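Local coordinates for CRISPR protein (Archaeoglobus fulgidus, PDB 4MJK), which probably serves as a Cas5 subunit of a type I-A Cascade, the RNA-guided complex of CRISPR defence, at residues A[9-15]-A[154-160]; A[39-44]-A[143-149]. All blocks are in the same frame, centred on the assembly; numbering follows the deposited sequence.

Both contacts lie in or beside the sheet of what is probably the ferredoxin-like domain of Cas5 proteins. Contact 1 joins strand 2-10 to strand 157-170, two inner neighbours in the antiparallel sheet, and runs on through the turn into strand 13-15; it is partly buried, and its turn, at Val11 and Trp12, and Glu154 lie against the second subunit. Contact 2 is a buried contact in the layer beside the sheet, where helix 33-46 packs on the short helix 141-144 and the loop after it. The chemistry differs accordingly: backbone and polar side-chain hydrogen bonds dominate 9-15 with 154-160, aliphatic packing dominates 39-44 with 143-149. The two meet where His148 O probably accepts a bond from Val157 N.

Contact 1. Residues A[9-15]-A[154-160]; sequences EFVWGFQ and ESRVAVV
Phe10 and Val157 stand side by side as a non-hydrogen-bonded pair of the antiparallel strands, and both leave the sheet on the same face. With CG of Phe10 beside its own backbone N (chi1 -74°), the ring turns one face to a methyl: Val157 CG1 sits 3.6 Å from the ring centroid of Phe10 in a CH-pi contact. A beta-branched valine suits a strand and sets one methyl over this face, while Ile128 and Trp130 of strand 127-134 also touch Phe10. Next along, Glu9 and Ala158 exchange two bonds, Glu9 N to Ala158 O and Ala158 N to Glu9 O, each 2.9 Å.

Beyond Phe10 both segments leave the regular strand pairing. Val11 N still reaches Arg156 O at 3.2 Å, while a water bridges the backbones, accepting from Trp12 N and donating to Gly13 O and Arg156 O. With a CB, Gly13 would run into the Trp12 ring and the preceding carbonyl. Trp12 reaches over to the other segment: NE1 donates to Glu154 O at 2.9 Å, nearly within the ring plane but from above the carbonyl plane, and Glu154 CG packs against Trp12 CZ2 at 3.3 Å. The indole also meets Trp12 of the second subunit, their planes about 15° apart. Ser155, centre of an inverse gamma turn, offers OG to Gln15 N at 2.9 Å, and Ser152 bonds the same hydroxyl.

The Gln15 amide and Glu154 carboxylate planes are 30° apart, and Gln15 OE1 lies 2.8 Å from Glu154 OE2, two acceptors and not a hydrogen bond. Pro111 and Arg113 hold NE2 of Gln15, fixing the amide, and Ser152 bonds Glu154 OE2. The close oxygens would tend to favour a protonated carboxylate, whereas Ser152 and the distant, weakly paired Lys115 would tend to favour the charged form.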
loop_
_atom_site.group_PDB
_atom_site.type_symbol
_atom_site.label_atom_id
_atom_site.label_comp_id
_atom_site.label_asym_id
_atom_site.label_seq_id
_atom_site.Cartn_x
_atom_site.Cartn_y
_atom_site.Cartn_z
ATOM N N GLU A 9 3.443 3.961 -12.987
ATOM C CA GLU A 9 3.303 2.744 -12.213
ATOM C C GLU A 9 3.532 3.052 -10.734
ATOM O O GLU A 9 4.518 3.688 -10.383
ATOM C CB GLU A 9 4.333 1.733 -12.723
ATOM C CG GLU A 9 4.402 0.429 -11.982
ATOM C CD GLU A 9 5.496 -0.467 -12.560
ATOM O OE1 GLU A 9 6.485 -0.732 -11.845
ATOM O OE2 GLU A 9 5.370 -0.875 -13.737
ATOM N N PHE A 10 2.622 2.614 -9.873
ATOM C CA PHE A 10 2.719 2.891 -8.435
ATOM C C PHE A 10 3.220 1.635 -7.746
ATOM O O PHE A 10 2.865 0.531 -8.149
ATOM C CB PHE A 10 1.341 3.287 -7.840
ATOM C CG PHE A 10 0.887 4.683 -8.217
ATOM C CD1 PHE A 10 0.517 4.977 -9.521
ATOM C CD2 PHE A 10 0.850 5.701 -7.268
ATOM C CE1 PHE A 10 0.111 6.254 -9.869
ATOM C CE2 PHE A 10 0.457 6.984 -7.610
ATOM C CZ PHE A 10 0.081 7.262 -8.919
ATOM N N VAL A 11 4.042 1.798 -6.719
ATOM C CA VAL A 11 4.427 0.674 -5.871
ATOM C C VAL A 11 3.210 0.109 -5.133
ATOM O O VAL A 11 3.003 -1.109 -5.138
ATOM C CB VAL A 11 5.537 1.082 -4.860
ATOM C CG1 VAL A 11 5.868 -0.064 -3.874
ATOM C CG2 VAL A 11 6.799 1.533 -5.614
ATOM N N TRP A 12 2.404 0.976 -4.503
ATOM C CA TRP A 12 1.285 0.498 -3.656
ATOM C C TRP A 12 0.039 1.385 -3.655
ATOM O O TRP A 12 -1.047 0.919 -3.313
ATOM C CB TRP A 12 1.743 0.362 -2.190
ATOM C CG TRP A 12 2.150 1.683 -1.593
ATOM C CD1 TRP A 12 3.402 2.246 -1.605
ATOM C CD2 TRP A 12 1.295 2.632 -0.942
ATOM N NE1 TRP A 12 3.372 3.470 -0.979
ATOM C CE2 TRP A 12 2.092 3.729 -0.566
ATOM C CE3 TRP A 12 -0.068 2.648 -0.622
ATOM C CZ2 TRP A 12 1.566 4.848 0.102
ATOM C CZ3 TRP A 12 -0.584 3.758 0.043
ATOM C CH2 TRP A 12 0.233 4.838 0.394
ATOM N N GLY A 13 0.192 2.661 -4.004
ATOM C CA GLY A 13 -0.875 3.630 -3.787
ATOM C C GLY A 13 -0.288 4.984 -3.452
ATOM O O GLY A 13 0.846 5.258 -3.824
ATOM N N PHE A 14 -1.033 5.819 -2.729
ATOM C CA PHE A 14 -0.567 7.168 -2.450
ATOM C C PHE A 14 -1.227 7.740 -1.210
ATOM O O PHE A 14 -2.253 7.233 -0.733
ATOM C CB PHE A 14 -0.885 8.083 -3.633
ATOM C CG PHE A 14 -2.354 8.312 -3.824
ATOM C CD1 PHE A 14 -2.977 9.414 -3.250
ATOM C CD2 PHE A 14 -3.123 7.402 -4.527
ATOM C CE1 PHE A 14 -4.336 9.618 -3.406
ATOM C CE2 PHE A 14 -4.487 7.602 -4.688
ATOM C CZ PHE A 14 -5.091 8.712 -4.123
ATOM N N GLN A 15 -0.625 8.803 -0.686
ATOM C CA GLN A 15 -1.288 9.611 0.310
ATOM C C GLN A 15 -1.197 11.084 -0.067
ATOM O O GLN A 15 -0.100 11.595 -0.359
ATOM C CB GLN A 15 -0.685 9.373 1.697
ATOM C CG GLN A 15 -1.324 10.267 2.752
ATOM C CD GLN A 15 -0.963 9.861 4.166
ATOM O OE1 GLN A 15 0.090 9.272 4.407
ATOM N NE2 GLN A 15 -1.846 10.165 5.105
ATOM N N GLU A 154 6.291 8.536 0.854
ATOM C CA GLU A 154 6.058 7.084 0.721
ATOM C C GLU A 154 5.348 6.705 -0.596
ATOM O O GLU A 154 5.346 5.544 -0.984
ATOM C CB GLU A 154 5.238 6.563 1.928
ATOM C CG GLU A 154 3.691 6.695 1.749
ATOM C CD GLU A 154 2.900 6.942 3.055
ATOM O OE1 GLU A 154 3.011 6.117 4.005
ATOM O OE2 GLU A 154 2.153 7.965 3.123
ATOM N N SER A 155 4.763 7.687 -1.285
ATOM C CA SER A 155 3.953 7.429 -2.486
ATOM C C SER A 155 4.823 7.279 -3.730
ATOM O O SER A 155 4.731 8.076 -4.659
ATOM C CB SER A 155 2.929 8.558 -2.699
ATOM O OG SER A 155 2.156 8.779 -1.528
ATOM N N ARG A 156 5.662 6.247 -3.739
ATOM C CA ARG A 156 6.693 6.083 -4.751
ATOM C C ARG A 156 6.119 5.596 -6.077
ATOM O O ARG A 156 5.242 4.731 -6.103
ATOM C CB ARG A 156 7.755 5.098 -4.253
ATOM C CG ARG A 156 8.493 5.551 -3.001
ATOM C CD ARG A 156 9.439 6.724 -3.310
ATOM N NE ARG A 156 10.382 6.364 -4.372
ATOM C CZ ARG A 156 11.430 7.101 -4.738
ATOM N NH1 ARG A 156 11.685 8.251 -4.130
ATOM N NH2 ARG A 156 12.227 6.681 -5.719
ATOM N N VAL A 157 6.610 6.155 -7.177
ATOM C CA VAL A 157 6.188 5.694 -8.495
ATOM C C VAL A 157 7.373 5.595 -9.454
ATOM O O VAL A 157 8.472 6.079 -9.158
ATOM C CB VAL A 157 5.136 6.637 -9.136
ATOM C CG1 VAL A 157 3.954 6.849 -8.203
ATOM C CG2 VAL A 157 5.769 7.978 -9.508
ATOM N N ALA A 158 7.125 4.958 -10.598
ATOM C CA ALA A 158 8.010 5.021 -11.762
ATOM C C ALA A 158 7.199 5.382 -13.012
ATOM O O ALA A 158 6.195 4.743 -13.325
ATOM C CB ALA A 158 8.734 3.682 -11.978
ATOM N N VAL A 159 7.644 6.396 -13.736
ATOM C CA VAL A 159 7.042 6.703 -15.026
ATOM C C VAL A 159 7.511 5.662 -16.039
ATOM O O VAL A 159 8.720 5.462 -16.207
ATOM C CB VAL A 159 7.437 8.112 -15.512
ATOM C CG1 VAL A 159 6.844 8.381 -16.896
ATOM C CG2 VAL A 159 6.978 9.183 -14.497
ATOM N N VAL A 160 6.572 5.006 -16.716
ATOM C CA VAL A 160 6.925 3.931 -17.641
ATOM C C VAL A 160 6.693 4.283 -19.105
ATOM O O VAL A 160 7.101 3.544 -19.984
ATOM C CB VAL A 160 6.225 2.580 -17.307
ATOM C CG1 VAL A 160 6.669 2.062 -15.923
ATOM C CG2 VAL A 160 4.699 2.700 -17.407
HETATM O O HOH W 1 3.126 3.935 -4.331
#

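Contact 2. Residues A[39-44]-A[143-149]; sequences AVAEAI and ILWKIHR
Arg149 and Glu42 bring two flat groups together, and they meet at an angle, the carboxylate and guanidinium planes standing 70° apart. Glu42 OE2 lies at the edge of the guanidinium, near its plane, whereas OE1 makes the closer approach from an oblique direction. The salt bridge runs from Arg149 NE to Glu42 OE1 at 3.2 Å, and as a hydrogen bond it is weak, bent to 128°. Glu42 reaches out from the helix with an extended chain, while the arginine bends at chi2 to cross it at about a right angle; its NH1 also makes a weak bond to Gly151 O. Within 143-149 itself, the carbonyl oxygen of Lys146 lies over one face of the His148 imidazole, offset toward the rim.

The rest of the interface is largely aliphatic. Ala39 and Ala43, one helical turn apart, have small side chains that let the other segment come close: Ala39 CB is 3.4 Å from Arg149 O, and Ala43 CB is 3.7 Å from Ile143 CG2. With CG1 of Ile143 beside the backbone N (chi1 -57°), CG2 is left anti to it and also touches Ile44 CG1 at 3.7 Å. Ile147 uses both branches, CG2 against Ala39 CB and CD1 against Val40 CG2, each at 4.1 Å. A type I turn from Leu144 to Ile147 brings Ile147 round to the helix. Leu144 packs on Val6 and Ile147 on Val159 of the sheet. Val40 packs on Leu62 of helix 58-65.

Cohesion therefore comes mainly from branched aliphatics fitted around alanines, with one bent, partly exposed ion pair at the margin that probably contributes modestly.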
loop_
_atom_site.group_PDB
_atom_site.type_symbol
_atom_site.label_atom_id
_atom_site.label_comp_id
_atom_site.label_asym_id
_atom_site.label_seq_id
_atom_site.Cartn_x
_atom_site.Cartn_y
_atom_site.Cartn_z
ATOM N N ALA A 39 4.242 17.391 -8.368
ATOM C CA ALA A 39 5.312 16.439 -8.665
ATOM C C ALA A 39 6.096 16.868 -9.902
ATOM O O ALA A 39 7.324 16.790 -9.924
ATOM C CB ALA A 39 4.757 15.026 -8.839
ATOM N N VAL A 40 5.384 17.312 -10.936
ATOM C CA VAL A 40 6.045 17.882 -12.107
ATOM C C VAL A 40 6.926 19.067 -11.680
ATOM O O VAL A 40 8.099 19.161 -12.056
ATOM C CB VAL A 40 5.027 18.348 -13.169
ATOM C CG1 VAL A 40 5.759 18.914 -14.401
ATOM C CG2 VAL A 40 4.119 17.205 -13.573
ATOM N N ALA A 41 6.352 19.967 -10.886
ATOM C CA ALA A 41 7.071 21.150 -10.426
ATOM C C ALA A 41 8.333 20.769 -9.647
ATOM O O ALA A 41 9.403 21.330 -9.880
ATOM C CB ALA A 41 6.162 22.033 -9.573
ATOM N N GLU A 42 8.204 19.817 -8.725
ATOM C CA GLU A 42 9.361 19.325 -7.977
ATOM C C GLU A 42 10.441 18.756 -8.894
ATOM O O GLU A 42 11.633 18.965 -8.659
ATOM C CB GLU A 42 8.957 18.259 -6.945
ATOM C CG GLU A 42 10.162 17.601 -6.264
ATOM C CD GLU A 42 9.810 16.718 -5.073
ATOM O OE1 GLU A 42 8.634 16.326 -4.927
ATOM O OE2 GLU A 42 10.726 16.411 -4.274
ATOM N N ALA A 43 10.031 18.020 -9.924
ATOM C CA ALA A 43 10.994 17.403 -10.836
ATOM C C ALA A 43 11.722 18.469 -11.645
ATOM O O ALA A 43 12.905 18.327 -11.967
ATOM C CB ALA A 43 10.311 16.414 -11.749
ATOM N N ILE A 44 11.007 19.542 -11.965
ATOM C CA ILE A 44 11.597 20.665 -12.682
ATOM C C ILE A 44 12.578 21.425 -11.788
ATOM O O ILE A 44 13.680 21.772 -12.215
ATOM C CB ILE A 44 10.517 21.625 -13.209
ATOM C CG1 ILE A 44 9.698 20.952 -14.316
ATOM C CG2 ILE A 44 11.156 22.904 -13.727
ATOM C CD1 ILE A 44 8.463 21.750 -14.732
ATOM N N ILE A 143 11.918 15.643 -18.374
ATOM C CA ILE A 143 11.634 15.913 -16.965
ATOM C C ILE A 143 10.508 15.032 -16.440
ATOM O O ILE A 143 10.545 14.570 -15.298
ATOM C CB ILE A 143 11.243 17.392 -16.713
ATOM C CG1 ILE A 143 12.336 18.343 -17.216
ATOM C CG2 ILE A 143 10.976 17.624 -15.229
ATOM C CD1 ILE A 143 13.721 18.000 -16.715
ATOM N N LEU A 144 9.496 14.823 -17.275
ATOM C CA LEU A 144 8.362 13.987 -16.909
ATOM C C LEU A 144 8.839 12.604 -16.483
ATOM O O LEU A 144 8.299 12.024 -15.542
ATOM C CB LEU A 144 7.346 13.905 -18.060
ATOM C CG LEU A 144 6.616 15.213 -18.403
ATOM C CD1 LEU A 144 5.758 15.080 -19.662
ATOM C CD2 LEU A 144 5.767 15.689 -17.227
ATOM N N TRP A 145 9.876 12.090 -17.142
ATOM C CA TRP A 145 10.396 10.756 -16.815
ATOM C C TRP A 145 10.969 10.666 -15.400
ATOM O O TRP A 145 11.122 9.575 -14.866
ATOM C CB TRP A 145 11.469 10.337 -17.806
ATOM C CG TRP A 145 10.945 9.898 -19.128
ATOM C CD1 TRP A 145 10.854 10.646 -20.269
ATOM C CD2 TRP A 145 10.447 8.598 -19.462
ATOM N NE1 TRP A 145 10.334 9.889 -21.289
ATOM C CE2 TRP A 145 10.071 8.630 -20.818
ATOM C CE3 TRP A 145 10.286 7.408 -18.740
ATOM C CZ2 TRP A 145 9.550 7.516 -21.475
ATOM C CZ3 TRP A 145 9.760 6.309 -19.391
ATOM C CH2 TRP A 145 9.401 6.368 -20.746
ATOM N N LYS A 146 11.265 11.822 -14.805
ATOM C CA LYS A 146 11.979 11.909 -13.531
ATOM C C LYS A 146 11.074 11.995 -12.296
ATOM O O LYS A 146 11.534 12.288 -11.180
ATOM C CB LYS A 146 12.932 13.100 -13.558
ATOM C CG LYS A 146 14.090 12.963 -14.561
ATOM C CD LYS A 146 15.041 14.155 -14.420
ATOM C CE LYS A 146 16.276 14.022 -15.299
ATOM N NZ LYS A 146 15.947 14.198 -16.739
ATOM N N ILE A 147 9.787 11.750 -12.493
ATOM C CA ILE A 147 8.846 11.782 -11.383
ATOM C C ILE A 147 8.953 10.471 -10.593
ATOM O O ILE A 147 8.741 9.395 -11.162
ATOM C CB ILE A 147 7.425 11.985 -11.900
ATOM C CG1 ILE A 147 7.285 13.389 -12.510
ATOM C CG2 ILE A 147 6.400 11.770 -10.774
ATOM C CD1 ILE A 147 5.982 13.599 -13.277
ATOM N N HIS A 148 9.268 10.566 -9.295
ATOM C CA HIS A 148 9.480 9.385 -8.442
ATOM C C HIS A 148 8.497 9.298 -7.281
ATOM O O HIS A 148 8.440 8.280 -6.582
ATOM C CB HIS A 148 10.900 9.365 -7.858
ATOM C CG HIS A 148 11.980 9.385 -8.897
ATOM N ND1 HIS A 148 12.010 8.501 -9.951
ATOM C CD2 HIS A 148 13.064 10.181 -9.041
ATOM C CE1 HIS A 148 13.065 8.748 -10.705
ATOM N NE2 HIS A 148 13.725 9.767 -10.172
ATOM N N ARG A 149 7.746 10.372 -7.053
ATOM C CA ARG A 149 6.674 10.308 -6.076
ATOM C C ARG A 149 5.511 11.216 -6.438
ATOM O O ARG A 149 5.687 12.283 -7.007
ATOM C CB ARG A 149 7.183 10.621 -4.671
ATOM C CG ARG A 149 7.775 11.997 -4.530
ATOM C CD ARG A 149 7.013 12.770 -3.501
ATOM N NE ARG A 149 7.751 13.941 -3.045
ATOM C CZ ARG A 149 7.474 14.595 -1.923
ATOM N NH1 ARG A 149 6.472 14.187 -1.154
ATOM N NH2 ARG A 149 8.192 15.655 -1.578
#